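PDB 5DBN: acetate CoA-transferase subunit beta from Escherichia coli DH5[alpha], which transfers coenzyme A from acetyl-CoA to acetoacetate and other short-chain fatty acids through a covalent enzyme-CoA intermediate, activating them for degradation. Local coordinates for residues E105-A110 / F174-G179. Sequence-based numbering, arbitrary orientation.
Sequences EEANLA and FRFIDG
Ala-107 sets its methyl over one face of the Phe-176 ring. Ala-107 CB makes a CH-pi contact, 3.8 Å from the centroid of the Phe-176 ring and 20° off its normal. The offset toward the rim puts it 3.6 Å from Phe-176 CD1. A methyl is small enough to let the turn's backbone come close to the ring as well, with Ala-107 N 3.6 Å from Phe-176 CE1. At the ring's edge, near its plane, the carbonyl O of Glu-105 lies 3.6 Å from Phe-176 CE1, where the slightly positive ring hydrogens suit an oxygen. Phe-176 reaches this place because its CG is anti to its own carbonyl carbon (chi1 -65°), and Val-103, Val-164 and Met-181 also pack on its side chain. The contact joins two beta hairpins: 105-108 links antiparallel strands 102-104 and 109-110, while Asp-178 and Gly-179 turn strand 172-177 into 180-186 of the large mixed sheet. Asp-178 and Gly-179 both have positive phi, close to a type I' turn, and at Gly-179 a CB would jam against the preceding carbonyl O. Were Phe-176 replaced by an alanine, the Ala-107 methyl would probably lose its aromatic face and a gap would open between the hairpins. Farther out, Asp-104 OD1 accepts a hydrogen bond from Asn-108 N, steadying the turn. His-162 reaches Glu-106 O through its side-chain ND1 and Asn-108 OD1 through its backbone N. The carboxylate of Glu-105 forms a salt bridge with Arg-202.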
loop_
_atom_site.group_PDB
_atom_site.type_symbol
_atom_site.label_atom_id
_atom_site.label_comp_id
_atom_site.label_asym_id
_atom_site.label_seq_id
_atom_site.Cartn_x
_atom_site.Cartn_y
_atom_site.Cartn_z
ATOM N N GLU B 105 -3.349 20.214 29.450
ATOM C CA GLU B 105 -2.788 19.302 30.440
ATOM C C GLU B 105 -3.006 17.835 30.077
ATOM O O GLU B 105 -2.269 16.962 30.537
ATOM C CB GLU B 105 -3.403 19.587 31.816
ATOM C CG GLU B 105 -4.911 19.377 31.872
ATOM C CD GLU B 105 -5.544 19.919 33.142
ATOM O OE1 GLU B 105 -5.093 20.975 33.639
ATOM O OE2 GLU B 105 -6.502 19.290 33.641
ATOM N N GLU B 106 -4.016 17.569 29.254
ATOM C CA GLU B 106 -4.296 16.212 28.794
ATOM C C GLU B 106 -3.521 15.891 27.518
ATOM O O GLU B 106 -3.807 14.902 26.842
ATOM C CB GLU B 106 -5.797 16.025 28.562
ATOM C CG GLU B 106 -6.640 16.230 29.811
ATOM C CD GLU B 106 -6.333 15.213 30.898
ATOM O OE1 GLU B 106 -6.052 14.044 30.559
ATOM O OE2 GLU B 106 -6.365 15.584 32.092
ATOM N N ALA B 107 -2.549 16.739 27.198
ATOM C CA ALA B 107 -1.681 16.559 26.036
ATOM C C ALA B 107 -2.445 16.596 24.712
ATOM O O ALA B 107 -1.936 16.141 23.687
ATOM C CB ALA B 107 -0.902 15.246 26.158
ATOM N N ASN B 108 -3.652 17.156 24.725
ATOM C CA ASN B 108 -4.405 17.342 23.490
ATOM C C ASN B 108 -3.789 18.472 22.672
ATOM O O ASN B 108 -3.118 19.345 23.222
ATOM C CB ASN B 108 -5.876 17.644 23.780
ATOM C CG ASN B 108 -6.536 16.575 24.630
ATOM O OD1 ASN B 108 -6.234 15.389 24.503
ATOM N ND2 ASN B 108 -7.447 16.991 25.502
ATOM N N LEU B 109 -4.013 18.446 21.360
ATOM C CA LEU B 109 -3.454 19.452 20.461
ATOM C C LEU B 109 -4.511 20.009 19.519
ATOM O O LEU B 109 -5.367 19.279 19.023
ATOM C CB LEU B 109 -2.303 18.865 19.642
ATOM C CG LEU B 109 -1.657 19.797 18.611
ATOM C CD1 LEU B 109 -0.943 20.958 19.292
ATOM C CD2 LEU B 109 -0.712 19.030 17.708
ATOM N N ALA B 110 -4.434 21.314 19.286
ATOM C CA ALA B 110 -5.230 21.984 18.267
ATOM C C ALA B 110 -4.314 22.909 17.474
ATOM O O ALA B 110 -3.697 23.809 18.047
ATOM C CB ALA B 110 -6.372 22.761 18.898
ATOM N N PHE B 174 7.878 22.151 28.600
ATOM C CA PHE B 174 7.012 21.192 29.282
ATOM C C PHE B 174 7.153 19.803 28.667
ATOM O O PHE B 174 7.370 19.674 27.462
ATOM C CB PHE B 174 5.545 21.623 29.208
ATOM C CG PHE B 174 5.249 22.935 29.878
ATOM C CD1 PHE B 174 5.010 22.995 31.243
ATOM C CD2 PHE B 174 5.183 24.106 29.141
ATOM C CE1 PHE B 174 4.722 24.196 31.857
ATOM C CE2 PHE B 174 4.897 25.310 29.752
ATOM C CZ PHE B 174 4.669 25.356 31.110
ATOM N N ARG B 175 7.027 18.769 29.494
ATOM C CA ARG B 175 6.992 17.393 29.001
ATOM C C ARG B 175 5.775 16.651 29.555
ATOM O O ARG B 175 5.409 16.823 30.719
ATOM C CB ARG B 175 8.271 16.641 29.376
ATOM C CG ARG B 175 9.527 17.169 28.708
ATOM C CD ARG B 175 10.712 16.261 28.982
ATOM N NE ARG B 175 11.970 16.827 28.499
ATOM C CZ ARG B 175 12.411 16.737 27.247
ATOM N NH1 ARG B 175 11.696 16.112 26.321
ATOM N NH2 ARG B 175 13.573 17.286 26.916
ATOM N N PHE B 176 5.152 15.834 28.709
ATOM C CA PHE B 176 4.030 14.994 29.126
ATOM C C PHE B 176 4.501 13.561 29.349
ATOM O O PHE B 176 4.853 12.859 28.400
ATOM C CB PHE B 176 2.905 15.023 28.089
ATOM C CG PHE B 176 2.258 16.370 27.929
ATOM C CD1 PHE B 176 1.183 16.733 28.722
ATOM C CD2 PHE B 176 2.716 17.267 26.982
ATOM C CE1 PHE B 176 0.581 17.968 28.579
ATOM C CE2 PHE B 176 2.119 18.506 26.833
ATOM C CZ PHE B 176 1.048 18.856 27.633
ATOM N N ILE B 177 4.493 13.137 30.610
ATOM C CA ILE B 177 5.012 11.830 30.997
ATOM C C ILE B 177 3.971 11.060 31.801
ATOM O O ILE B 177 3.580 11.481 32.890
ATOM C CB ILE B 177 6.303 11.964 31.830
ATOM C CG1 ILE B 177 7.281 12.918 31.133
ATOM C CG2 ILE B 177 6.926 10.588 32.067
ATOM C CD1 ILE B 177 8.578 13.146 31.880
ATOM N N ASP B 178 3.526 9.933 31.254
ATOM C CA ASP B 178 2.523 9.089 31.899
ATOM C C ASP B 178 1.266 9.879 32.262
ATOM O O ASP B 178 0.773 9.799 33.389
ATOM C CB ASP B 178 3.108 8.426 33.150
ATOM C CG ASP B 178 4.244 7.474 32.828
ATOM O OD1 ASP B 178 4.187 6.810 31.770
ATOM O OD2 ASP B 178 5.193 7.386 33.635
ATOM N N GLY B 179 0.762 10.651 31.304
ATOM C CA GLY B 179 -0.488 11.372 31.472
ATOM C C GLY B 179 -0.340 12.738 32.115
ATOM O O GLY B 179 -1.138 13.642 31.858
#